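Local atomic coordinates of telomeric DNA-binding factor trf1 (Schizosaccharomyces pombe, PDB entry 6K5S), a protein that probably binds telomeric DNA as a fission-yeast member of the TRF family, with an all-helical domain. Residues E62-A70 with T82-F90; F102-F113 with L127-S138. One frame throughout, in Å; residues are numbered along the deposited sequence.

Contact 1: E62-A70 with T82-F90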
loop_
_atom_site.group_PDB
_atom_site.type_symbol
_atom_site.label_atom_id
_atom_site.label_comp_id
_atom_site.label_asym_id
_atom_site.label_seq_id
_atom_site.Cartn_x
_atom_site.Cartn_y
_atom_site.Cartn_z
ATOM N N GLU A 62 0.145 -1.976 -16.782
ATOM C CA GLU A 62 1.219 -1.202 -17.386
ATOM C C GLU A 62 0.693 -0.072 -18.265
ATOM O O GLU A 62 1.488 0.618 -18.899
ATOM C CB GLU A 62 2.164 -2.107 -18.190
ATOM C CG GLU A 62 1.533 -3.346 -18.759
ATOM C CD GLU A 62 2.514 -4.192 -19.572
ATOM O OE1 GLU A 62 3.682 -4.354 -19.160
ATOM O OE2 GLU A 62 2.112 -4.676 -20.645
ATOM N N GLU A 63 -0.623 0.112 -18.343
ATOM C CA GLU A 63 -1.231 1.174 -19.131
ATOM C C GLU A 63 -1.746 2.281 -18.204
ATOM O O GLU A 63 -1.318 2.389 -17.041
ATOM C CB GLU A 63 -2.336 0.589 -20.018
ATOM C CG GLU A 63 -1.994 -0.741 -20.694
ATOM C CD GLU A 63 -0.846 -0.644 -21.687
ATOM O OE1 GLU A 63 -0.551 -1.661 -22.369
ATOM O OE2 GLU A 63 -0.224 0.440 -21.798
ATOM N N SER A 64 -2.643 3.122 -18.729
ATOM C CA SER A 64 -3.160 4.217 -17.923
ATOM C C SER A 64 -4.130 3.708 -16.863
ATOM O O SER A 64 -4.032 4.103 -15.699
ATOM C CB SER A 64 -3.834 5.252 -18.817
ATOM O OG SER A 64 -2.885 5.946 -19.597
ATOM N N PHE A 65 -5.051 2.822 -17.241
ATOM C CA PHE A 65 -6.105 2.348 -16.355
ATOM C C PHE A 65 -6.030 0.833 -16.185
ATOM O O PHE A 65 -5.260 0.132 -16.862
ATOM C CB PHE A 65 -7.494 2.758 -16.881
ATOM C CG PHE A 65 -7.725 4.225 -16.854
ATOM C CD1 PHE A 65 -8.186 4.839 -15.695
ATOM C CD2 PHE A 65 -7.451 5.005 -17.974
ATOM C CE1 PHE A 65 -8.380 6.215 -15.659
ATOM C CE2 PHE A 65 -7.645 6.388 -17.946
ATOM C CZ PHE A 65 -8.120 6.987 -16.795
ATOM N N ILE A 66 -6.844 0.339 -15.256
ATOM C CA ILE A 66 -6.873 -1.075 -14.888
ATOM C C ILE A 66 -8.068 -1.734 -15.546
ATOM O O ILE A 66 -9.215 -1.293 -15.360
ATOM C CB ILE A 66 -6.948 -1.252 -13.369
ATOM C CG1 ILE A 66 -5.812 -0.498 -12.704
ATOM C CG2 ILE A 66 -6.918 -2.763 -12.986
ATOM C CD1 ILE A 66 -5.881 -0.577 -11.217
ATOM N N TYR A 67 -7.809 -2.816 -16.276
ATOM C CA TYR A 67 -8.845 -3.520 -17.020
ATOM C C TYR A 67 -9.025 -4.874 -16.342
ATOM O O TYR A 67 -8.206 -5.778 -16.525
ATOM C CB TYR A 67 -8.447 -3.622 -18.483
ATOM C CG TYR A 67 -8.127 -2.271 -19.097
ATOM C CD1 TYR A 67 -9.120 -1.326 -19.287
ATOM C CD2 TYR A 67 -6.828 -1.941 -19.473
ATOM C CE1 TYR A 67 -8.835 -0.083 -19.838
ATOM C CE2 TYR A 67 -6.528 -0.702 -20.032
ATOM C CZ TYR A 67 -7.537 0.223 -20.219
ATOM O OH TYR A 67 -7.244 1.458 -20.785
ATOM N N SER A 68 -10.069 -4.990 -15.515
ATOM C CA SER A 68 -10.149 -6.130 -14.605
ATOM C C SER A 68 -10.220 -7.436 -15.380
ATOM O O SER A 68 -9.572 -8.419 -15.009
ATOM C CB SER A 68 -11.341 -5.985 -13.642
ATOM O OG SER A 68 -12.581 -5.740 -14.303
ATOM N N SER A 69 -10.975 -7.454 -16.478
ATOM C CA SER A 69 -11.056 -8.664 -17.287
ATOM C C SER A 69 -9.686 -9.050 -17.845
ATOM O O SER A 69 -9.321 -10.237 -17.849
ATOM C CB SER A 69 -12.075 -8.468 -18.411
ATOM O OG SER A 69 -11.698 -7.385 -19.245
ATOM N N ALA A 70 -8.891 -8.057 -18.266
ATOM C CA ALA A 70 -7.603 -8.346 -18.895
ATOM C C ALA A 70 -6.612 -8.961 -17.923
ATOM O O ALA A 70 -5.694 -9.668 -18.352
ATOM C CB ALA A 70 -6.989 -7.079 -19.495
ATOM N N THR A 82 -11.369 -2.410 -8.576
ATOM C CA THR A 82 -10.695 -1.835 -9.733
ATOM C C THR A 82 -11.499 -0.676 -10.302
ATOM O O THR A 82 -10.913 0.286 -10.819
ATOM C CB THR A 82 -10.411 -2.883 -10.818
ATOM O OG1 THR A 82 -11.624 -3.516 -11.230
ATOM C CG2 THR A 82 -9.430 -3.912 -10.308
ATOM N N ARG A 83 -12.827 -0.712 -10.164
ATOM C CA ARG A 83 -13.632 0.419 -10.636
ATOM C C ARG A 83 -13.331 1.683 -9.839
ATOM O O ARG A 83 -13.176 2.770 -10.416
ATOM C CB ARG A 83 -15.124 0.091 -10.571
ATOM C CG ARG A 83 -15.574 -0.830 -11.684
ATOM C CD ARG A 83 -17.086 -0.954 -11.696
ATOM N NE ARG A 83 -17.634 -1.367 -10.414
ATOM C CZ ARG A 83 -18.144 -2.574 -10.181
ATOM N NH1 ARG A 83 -18.161 -3.477 -11.149
ATOM N NH2 ARG A 83 -18.640 -2.870 -8.987
ATOM N N ARG A 84 -13.253 1.549 -8.508
ATOM C CA ARG A 84 -12.823 2.644 -7.645
ATOM C C ARG A 84 -11.434 3.128 -8.021
ATOM O O ARG A 84 -11.185 4.343 -8.062
ATOM C CB ARG A 84 -12.842 2.206 -6.175
ATOM C CG ARG A 84 -14.237 1.866 -5.624
ATOM C CD ARG A 84 -14.605 2.709 -4.384
ATOM N NE ARG A 84 -15.951 2.381 -3.896
ATOM C CZ ARG A 84 -16.206 1.862 -2.701
ATOM N NH1 ARG A 84 -15.210 1.618 -1.854
ATOM N NH2 ARG A 84 -17.460 1.587 -2.348
ATOM N N ALA A 85 -10.507 2.192 -8.273
ATOM C CA ALA A 85 -9.150 2.589 -8.607
ATOM C C ALA A 85 -9.137 3.434 -9.868
ATOM O O ALA A 85 -8.459 4.463 -9.929
ATOM C CB ALA A 85 -8.254 1.351 -8.750
ATOM N N ASN A 86 -9.906 3.022 -10.883
ATOM C CA ASN A 86 -9.944 3.769 -12.131
ATOM C C ASN A 86 -10.473 5.186 -11.931
ATOM O O ASN A 86 -9.960 6.128 -12.545
ATOM C CB ASN A 86 -10.768 2.997 -13.170
ATOM C CG ASN A 86 -9.947 1.870 -13.823
ATOM O OD1 ASN A 86 -8.715 1.871 -13.739
ATOM N ND2 ASN A 86 -10.620 0.917 -14.466
ATOM N N LEU A 87 -11.478 5.369 -11.064
ATOM C CA LEU A 87 -11.912 6.721 -10.718
ATOM C C LEU A 87 -10.805 7.518 -10.043
ATOM O O LEU A 87 -10.612 8.707 -10.345
ATOM C CB LEU A 87 -13.146 6.674 -9.808
ATOM C CG LEU A 87 -14.388 6.307 -10.619
ATOM C CD1 LEU A 87 -15.408 5.590 -9.755
ATOM C CD2 LEU A 87 -14.954 7.580 -11.239
ATOM N N ALA A 88 -10.080 6.892 -9.110
ATOM C CA ALA A 88 -9.008 7.606 -8.428
ATOM C C ALA A 88 -7.919 7.994 -9.414
ATOM O O ALA A 88 -7.381 9.109 -9.352
ATOM C CB ALA A 88 -8.445 6.755 -7.285
ATOM N N ILE A 89 -7.597 7.082 -10.343
ATOM C CA ILE A 89 -6.607 7.364 -11.388
ATOM C C ILE A 89 -7.048 8.549 -12.237
ATOM O O ILE A 89 -6.248 9.430 -12.561
ATOM C CB ILE A 89 -6.378 6.116 -12.262
ATOM C CG1 ILE A 89 -5.584 5.055 -11.498
ATOM C CG2 ILE A 89 -5.603 6.468 -13.560
ATOM C CD1 ILE A 89 -5.626 3.680 -12.204
ATOM N N PHE A 90 -8.323 8.567 -12.643
ATOM C CA PHE A 90 -8.811 9.641 -13.504
ATOM C C PHE A 90 -8.743 10.984 -12.788
ATOM O O PHE A 90 -8.278 11.982 -13.361
ATOM C CB PHE A 90 -10.239 9.343 -13.948
ATOM C CG PHE A 90 -10.693 10.163 -15.121
ATOM C CD1 PHE A 90 -11.132 11.470 -14.939
ATOM C CD2 PHE A 90 -10.704 9.621 -16.405
ATOM C CE1 PHE A 90 -11.564 12.228 -16.016
ATOM C CE2 PHE A 90 -11.128 10.386 -17.488
ATOM C CZ PHE A 90 -11.564 11.683 -17.286
#
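N86, on helix 76-94, pairs with the backbone of I66 through both ends of its side-chain amide. Its CB lies beside the F65 ring, 4.1 Å from F65 CD1. CG is set beside the backbone N of its own residue (chi1 -80°), and from there the amide reaches the extended backbone at I66. OD1 accepts I66 N at 2.9 Å, the N-H aimed almost straight at it and placed on a lone pair in the carbonyl plane. ND2 in turn donates to I66 O at 2.8 Å, with the acceptor close to the plane of the amide. Two bonds to one residue fix the rotation of the amide and give both OD1 and ND2 of this buried group a partner.

Apolar side chains flank this pairing. The F65 ring stands nearly perpendicular to the amide plane, at 82°, with N86 O at its edge. The F65 side chain runs past that of I89 in the opposite direction, CE1 reaching I89 CG2 at 3.5 Å, while F65 CZ meets F90 CD2 at 3.7 Å. Beyond F65, V112 and N108 of helix 102-113 continue the packing. I66 divides its branches along the helix: CG2 rests on T82 CG2 at 3.8 Å, and CD1 goes to the methyl of A85. S68 brings its CB to T82 OG1, a hydroxyl already bonded to R79 O within its own helix.

The asparagine amide thus meets the N-H and C=O of one extended residue much as a neighbouring strand would, tying the connection between helices 41-60 and 76-94 back onto helix 76-94 within the all-helical TRF-family domain.

Contact 2: F102-F113 with L127-S138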
loop_
_atom_site.group_PDB
_atom_site.type_symbol
_atom_site.label_atom_id
_atom_site.label_comp_id
_atom_site.label_asym_id
_atom_site.label_seq_id
_atom_site.Cartn_x
_atom_site.Cartn_y
_atom_site.Cartn_z
ATOM N N PHE A 102 -4.554 13.616 -22.245
ATOM C CA PHE A 102 -5.973 13.780 -22.546
ATOM C C PHE A 102 -6.465 12.745 -23.548
ATOM O O PHE A 102 -7.624 12.327 -23.475
ATOM C CB PHE A 102 -6.244 15.184 -23.082
ATOM C CG PHE A 102 -6.444 16.217 -22.015
ATOM C CD1 PHE A 102 -7.591 16.220 -21.236
ATOM C CD2 PHE A 102 -5.497 17.213 -21.814
ATOM C CE1 PHE A 102 -7.790 17.196 -20.252
ATOM C CE2 PHE A 102 -5.696 18.202 -20.847
ATOM C CZ PHE A 102 -6.835 18.181 -20.053
ATOM N N PHE A 103 -5.611 12.304 -24.473
ATOM C CA PHE A 103 -6.029 11.260 -25.403
ATOM C C PHE A 103 -6.486 10.018 -24.648
ATOM O O PHE A 103 -7.502 9.415 -25.004
ATOM C CB PHE A 103 -4.892 10.901 -26.370
ATOM C CG PHE A 103 -5.200 9.713 -27.254
ATOM C CD1 PHE A 103 -5.041 8.407 -26.789
ATOM C CD2 PHE A 103 -5.675 9.904 -28.542
ATOM C CE1 PHE A 103 -5.344 7.321 -27.602
ATOM C CE2 PHE A 103 -5.977 8.831 -29.355
ATOM C CZ PHE A 103 -5.814 7.534 -28.883
ATOM N N HIS A 104 -5.750 9.626 -23.595
ATOM C CA HIS A 104 -6.102 8.427 -22.845
ATOM C C HIS A 104 -7.294 8.659 -21.938
ATOM O O HIS A 104 -8.062 7.721 -21.692
ATOM C CB HIS A 104 -4.923 7.936 -22.004
ATOM C CG HIS A 104 -3.868 7.257 -22.809
ATOM N ND1 HIS A 104 -2.563 7.697 -22.842
ATOM C CD2 HIS A 104 -3.933 6.201 -23.652
ATOM C CE1 HIS A 104 -1.862 6.922 -23.653
ATOM N NE2 HIS A 104 -2.670 6.007 -24.157
ATOM N N LEU A 105 -7.431 9.868 -21.388
ATOM C CA LEU A 105 -8.618 10.181 -20.599
ATOM C C LEU A 105 -9.880 10.046 -21.452
ATOM O O LEU A 105 -10.868 9.425 -21.037
ATOM C CB LEU A 105 -8.499 11.585 -20.001
ATOM C CG LEU A 105 -7.368 11.763 -18.986
ATOM C CD1 LEU A 105 -7.436 13.116 -18.309
ATOM C CD2 LEU A 105 -7.368 10.644 -17.959
ATOM N N ASN A 106 -9.846 10.595 -22.661
ATOM C CA ASN A 106 -10.995 10.506 -23.562
ATOM C C ASN A 106 -11.296 9.065 -23.964
ATOM O O ASN A 106 -12.450 8.640 -23.931
ATOM C CB ASN A 106 -10.759 11.354 -24.803
ATOM C CG ASN A 106 -11.887 11.233 -25.791
ATOM O OD1 ASN A 106 -13.024 11.566 -25.482
ATOM N ND2 ASN A 106 -11.591 10.715 -26.967
ATOM N N GLU A 107 -10.267 8.305 -24.363
ATOM C CA GLU A 107 -10.483 6.942 -24.852
ATOM C C GLU A 107 -11.081 6.038 -23.779
ATOM O O GLU A 107 -11.853 5.129 -24.092
ATOM C CB GLU A 107 -9.155 6.351 -25.343
ATOM C CG GLU A 107 -9.218 4.899 -25.780
ATOM C CD GLU A 107 -7.987 4.495 -26.587
ATOM O OE1 GLU A 107 -6.983 4.077 -25.965
ATOM O OE2 GLU A 107 -8.017 4.626 -27.831
ATOM N N ASN A 108 -10.725 6.266 -22.522
ATOM C CA ASN A 108 -11.132 5.435 -21.399
ATOM C C ASN A 108 -12.296 6.009 -20.600
ATOM O O ASN A 108 -12.689 5.391 -19.610
ATOM C CB ASN A 108 -9.939 5.215 -20.462
ATOM C CG ASN A 108 -8.860 4.324 -21.088
ATOM O OD1 ASN A 108 -8.942 3.096 -21.019
ATOM N ND2 ASN A 108 -7.835 4.947 -21.672
ATOM N N PHE A 109 -12.846 7.168 -20.999
ATOM C CA PHE A 109 -13.834 7.849 -20.158
ATOM C C PHE A 109 -15.032 6.951 -19.852
ATOM O O PHE A 109 -15.446 6.825 -18.700
ATOM C CB PHE A 109 -14.304 9.143 -20.820
ATOM C CG PHE A 109 -15.341 9.887 -20.012
ATOM C CD1 PHE A 109 -14.959 10.790 -19.036
ATOM C CD2 PHE A 109 -16.688 9.649 -20.206
ATOM C CE1 PHE A 109 -15.921 11.462 -18.277
ATOM C CE2 PHE A 109 -17.639 10.324 -19.472
ATOM C CZ PHE A 109 -17.257 11.219 -18.502
ATOM N N LEU A 110 -15.615 6.329 -20.876
ATOM C CA LEU A 110 -16.797 5.510 -20.630
ATOM C C LEU A 110 -16.475 4.272 -19.796
ATOM O O LEU A 110 -17.308 3.831 -19.002
ATOM C CB LEU A 110 -17.444 5.118 -21.958
ATOM C CG LEU A 110 -18.067 6.299 -22.721
ATOM C CD1 LEU A 110 -18.582 5.855 -24.084
ATOM C CD2 LEU A 110 -19.164 6.984 -21.912
ATOM N N GLU A 111 -15.285 3.695 -19.955
ATOM C CA GLU A 111 -14.928 2.544 -19.137
ATOM C C GLU A 111 -14.747 2.940 -17.673
ATOM O O GLU A 111 -15.039 2.152 -16.770
ATOM C CB GLU A 111 -13.659 1.894 -19.688
ATOM C CG GLU A 111 -13.178 0.717 -18.869
ATOM C CD GLU A 111 -14.100 -0.477 -18.993
ATOM O OE1 GLU A 111 -14.552 -0.780 -20.119
ATOM O OE2 GLU A 111 -14.386 -1.105 -17.956
ATOM N N VAL A 112 -14.323 4.171 -17.427
ATOM C CA VAL A 112 -14.091 4.647 -16.068
ATOM C C VAL A 112 -15.404 5.047 -15.399
ATOM O O VAL A 112 -15.643 4.730 -14.232
ATOM C CB VAL A 112 -13.083 5.819 -16.117
ATOM C CG1 VAL A 112 -12.977 6.514 -14.763
ATOM C CG2 VAL A 112 -11.723 5.314 -16.570
ATOM N N PHE A 113 -16.297 5.726 -16.129
ATOM C CA PHE A 113 -17.499 6.277 -15.515
ATOM C C PHE A 113 -18.749 5.457 -15.778
ATOM O O PHE A 113 -19.715 5.588 -15.021
ATOM C CB PHE A 113 -17.730 7.717 -16.002
ATOM C CG PHE A 113 -16.726 8.696 -15.467
ATOM C CD1 PHE A 113 -15.520 8.875 -16.107
ATOM C CD2 PHE A 113 -16.988 9.424 -14.313
ATOM C CE1 PHE A 113 -14.583 9.778 -15.618
ATOM C CE2 PHE A 113 -16.063 10.326 -13.810
ATOM C CZ PHE A 113 -14.849 10.499 -14.460
ATOM N N LEU A 127 -20.483 15.398 -18.879
ATOM C CA LEU A 127 -19.082 15.325 -18.479
ATOM C C LEU A 127 -18.189 14.865 -19.635
ATOM O O LEU A 127 -17.086 15.386 -19.813
ATOM C CB LEU A 127 -18.939 14.387 -17.290
ATOM C CG LEU A 127 -17.766 14.582 -16.348
ATOM C CD1 LEU A 127 -17.646 16.057 -15.910
ATOM C CD2 LEU A 127 -17.955 13.642 -15.149
ATOM N N TYR A 128 -18.640 13.864 -20.400
ATOM C CA TYR A 128 -17.922 13.411 -21.590
ATOM C C TYR A 128 -17.636 14.576 -22.538
ATOM O O TYR A 128 -16.510 14.740 -23.029
ATOM C CB TYR A 128 -18.771 12.361 -22.298
ATOM C CG TYR A 128 -18.065 11.362 -23.176
ATOM C CD1 TYR A 128 -16.693 11.163 -23.100
ATOM C CD2 TYR A 128 -18.785 10.605 -24.079
ATOM C CE1 TYR A 128 -16.070 10.232 -23.909
ATOM C CE2 TYR A 128 -18.163 9.667 -24.883
ATOM C CZ TYR A 128 -16.813 9.487 -24.790
ATOM O OH TYR A 128 -16.194 8.550 -25.581
ATOM N N MET A 129 -18.670 15.368 -22.840
ATOM C CA MET A 129 -18.531 16.467 -23.786
ATOM C C MET A 129 -17.521 17.498 -23.307
ATOM O O MET A 129 -16.742 18.032 -24.116
ATOM C CB MET A 129 -19.892 17.131 -24.020
ATOM C CG MET A 129 -19.865 18.366 -24.927
ATOM S SD MET A 129 -21.509 19.172 -25.035
ATOM C CE MET A 129 -21.781 19.707 -23.369
ATOM N N GLU A 130 -17.563 17.846 -22.013
ATOM C CA GLU A 130 -16.623 18.829 -21.482
ATOM C C GLU A 130 -15.204 18.274 -21.446
ATOM O O GLU A 130 -14.234 19.014 -21.645
ATOM C CB GLU A 130 -17.045 19.282 -20.075
ATOM C CG GLU A 130 -18.399 20.035 -19.996
ATOM C CD GLU A 130 -18.463 21.313 -20.842
ATOM O OE1 GLU A 130 -17.408 21.900 -21.176
ATOM O OE2 GLU A 130 -19.590 21.746 -21.181
ATOM N N LEU A 131 -15.055 16.993 -21.136
ATOM C CA LEU A 131 -13.730 16.386 -21.220
ATOM C C LEU A 131 -13.168 16.520 -22.631
ATOM O O LEU A 131 -12.013 16.920 -22.813
ATOM C CB LEU A 131 -13.778 14.908 -20.810
ATOM C CG LEU A 131 -12.418 14.207 -20.980
ATOM C CD1 LEU A 131 -11.357 14.810 -20.052
ATOM C CD2 LEU A 131 -12.579 12.723 -20.668
ATOM N N LYS A 132 -13.961 16.154 -23.642
ATOM C CA LYS A 132 -13.492 16.258 -25.021
ATOM C C LYS A 132 -13.119 17.702 -25.353
ATOM O O LYS A 132 -12.116 17.952 -26.028
ATOM C CB LYS A 132 -14.565 15.737 -25.986
ATOM C CG LYS A 132 -14.861 14.218 -25.835
ATOM C CD LYS A 132 -16.108 13.820 -26.649
ATOM C CE LYS A 132 -16.317 12.277 -26.718
ATOM N NZ LYS A 132 -15.127 11.614 -27.319
ATOM N N THR A 133 -13.876 18.658 -24.825
ATOM C CA THR A 133 -13.577 20.067 -25.074
ATOM C C THR A 133 -12.226 20.460 -24.484
ATOM O O THR A 133 -11.432 21.142 -25.138
ATOM C CB THR A 133 -14.686 20.958 -24.505
ATOM O OG1 THR A 133 -15.932 20.580 -25.102
ATOM C CG2 THR A 133 -14.388 22.437 -24.852
ATOM N N GLN A 134 -11.940 20.026 -23.252
ATOM C CA GLN A 134 -10.626 20.297 -22.673
ATOM C C GLN A 134 -9.519 19.549 -23.411
ATOM O O GLN A 134 -8.411 20.079 -23.564
ATOM C CB GLN A 134 -10.599 19.942 -21.179
ATOM C CG GLN A 134 -11.531 20.819 -20.296
ATOM C CD GLN A 134 -11.289 22.323 -20.487
ATOM O OE1 GLN A 134 -10.145 22.776 -20.480
ATOM N NE2 GLN A 134 -12.365 23.087 -20.642
ATOM N N ALA A 135 -9.774 18.310 -23.849
ATOM C CA ALA A 135 -8.752 17.627 -24.643
ATOM C C ALA A 135 -8.445 18.410 -25.914
ATOM O O ALA A 135 -7.283 18.526 -26.317
ATOM C CB ALA A 135 -9.187 16.202 -24.985
ATOM N N TYR A 136 -9.488 18.936 -26.567
ATOM C CA TYR A 136 -9.290 19.730 -27.766
ATOM C C TYR A 136 -8.458 20.972 -27.462
ATOM O O TYR A 136 -7.496 21.276 -28.179
ATOM C CB TYR A 136 -10.653 20.104 -28.380
ATOM C CG TYR A 136 -10.560 21.129 -29.497
ATOM C CD1 TYR A 136 -9.990 20.789 -30.730
ATOM C CD2 TYR A 136 -11.032 22.437 -29.323
ATOM C CE1 TYR A 136 -9.892 21.724 -31.767
ATOM C CE2 TYR A 136 -10.931 23.382 -30.346
ATOM C CZ TYR A 136 -10.369 23.006 -31.581
ATOM O OH TYR A 136 -10.269 23.911 -32.615
ATOM N N ILE A 137 -8.800 21.682 -26.385
ATOM C CA ILE A 137 -8.110 22.925 -26.045
ATOM C C ILE A 137 -6.655 22.651 -25.703
ATOM O O ILE A 137 -5.752 23.374 -26.138
ATOM C CB ILE A 137 -8.843 23.626 -24.890
ATOM C CG1 ILE A 137 -10.170 24.193 -25.412
ATOM C CG2 ILE A 137 -7.942 24.696 -24.263
ATOM C CD1 ILE A 137 -11.155 24.578 -24.295
ATOM N N SER A 138 -6.399 21.594 -24.943
ATOM C CA SER A 138 -5.012 21.240 -24.641
ATOM C C SER A 138 -4.258 20.820 -25.902
ATOM O O SER A 138 -3.109 21.227 -26.110
ATOM C CB SER A 138 -4.963 20.121 -23.597
ATOM O OG SER A 138 -3.618 19.677 -23.413
HETATM O O HOH W 1 -14.669 6.648 -23.568
HETATM O O HOH W 2 -13.878 8.687 -26.254
#
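F109 and Y128 lay their rings nearly parallel, planes 10° apart, but offset until little of one ring lies over the other. Contact is therefore along the rims, F109 CD2 to Y128 CD1 at 3.3 Å, while Y128 CA sits over a face of the F109 ring in a CH-pi contact. On its two faces the Y128 ring takes L110 CD2 and, opposite, CE of K132 from its own helix.

That lysine bends at its last torsion (chi4 -58°) to bring NZ to N106 OD1, 2.8 Å away and on a lone pair in the carbonyl plane; NZ also bonds L154 O. Water 1 joins N106 O, L110 N and Y128 OH where the helix is kinked, supplying a partner to L110 N, which has no bond to the preceding turn.

F102 enters as a knob among L131, Q134, A135 and S138, one face of its ring covered by the Q134-A135 peptide, Q134 O over the centre and A135 N nearer the rim. In return L131 fits among F102, L105, N106 and F109, CD2 lying 3.5 Å from F109 CD1. Axes 9.6 Å apart at 160° and reciprocal knobs-into-holes make this an antiparallel helix pair of the all-helical TRF-family domain.

In the fold
From the N terminus, the chain leaves helix 41-60 through the loop holding 62-70, and contact 1 closes that loop when the chain returns along helix 76-94. Contact 2 opens only afterwards, with helix 102-113, and closes on helix 122-141 after a connection of 13 residues between its segments. The two are thus in series, neither nested nor crossed, their centres about 15 Å apart. Helix 102-113 nevertheless serves both: Y67 OH probably hydrogen-bonds N108 OD1, and F90 meets F113 edge-to-face. Through it the 41-60 and 76-94 region is tied to helix 122-141, which also packs against helices 147-154, 177-195 and 208-222.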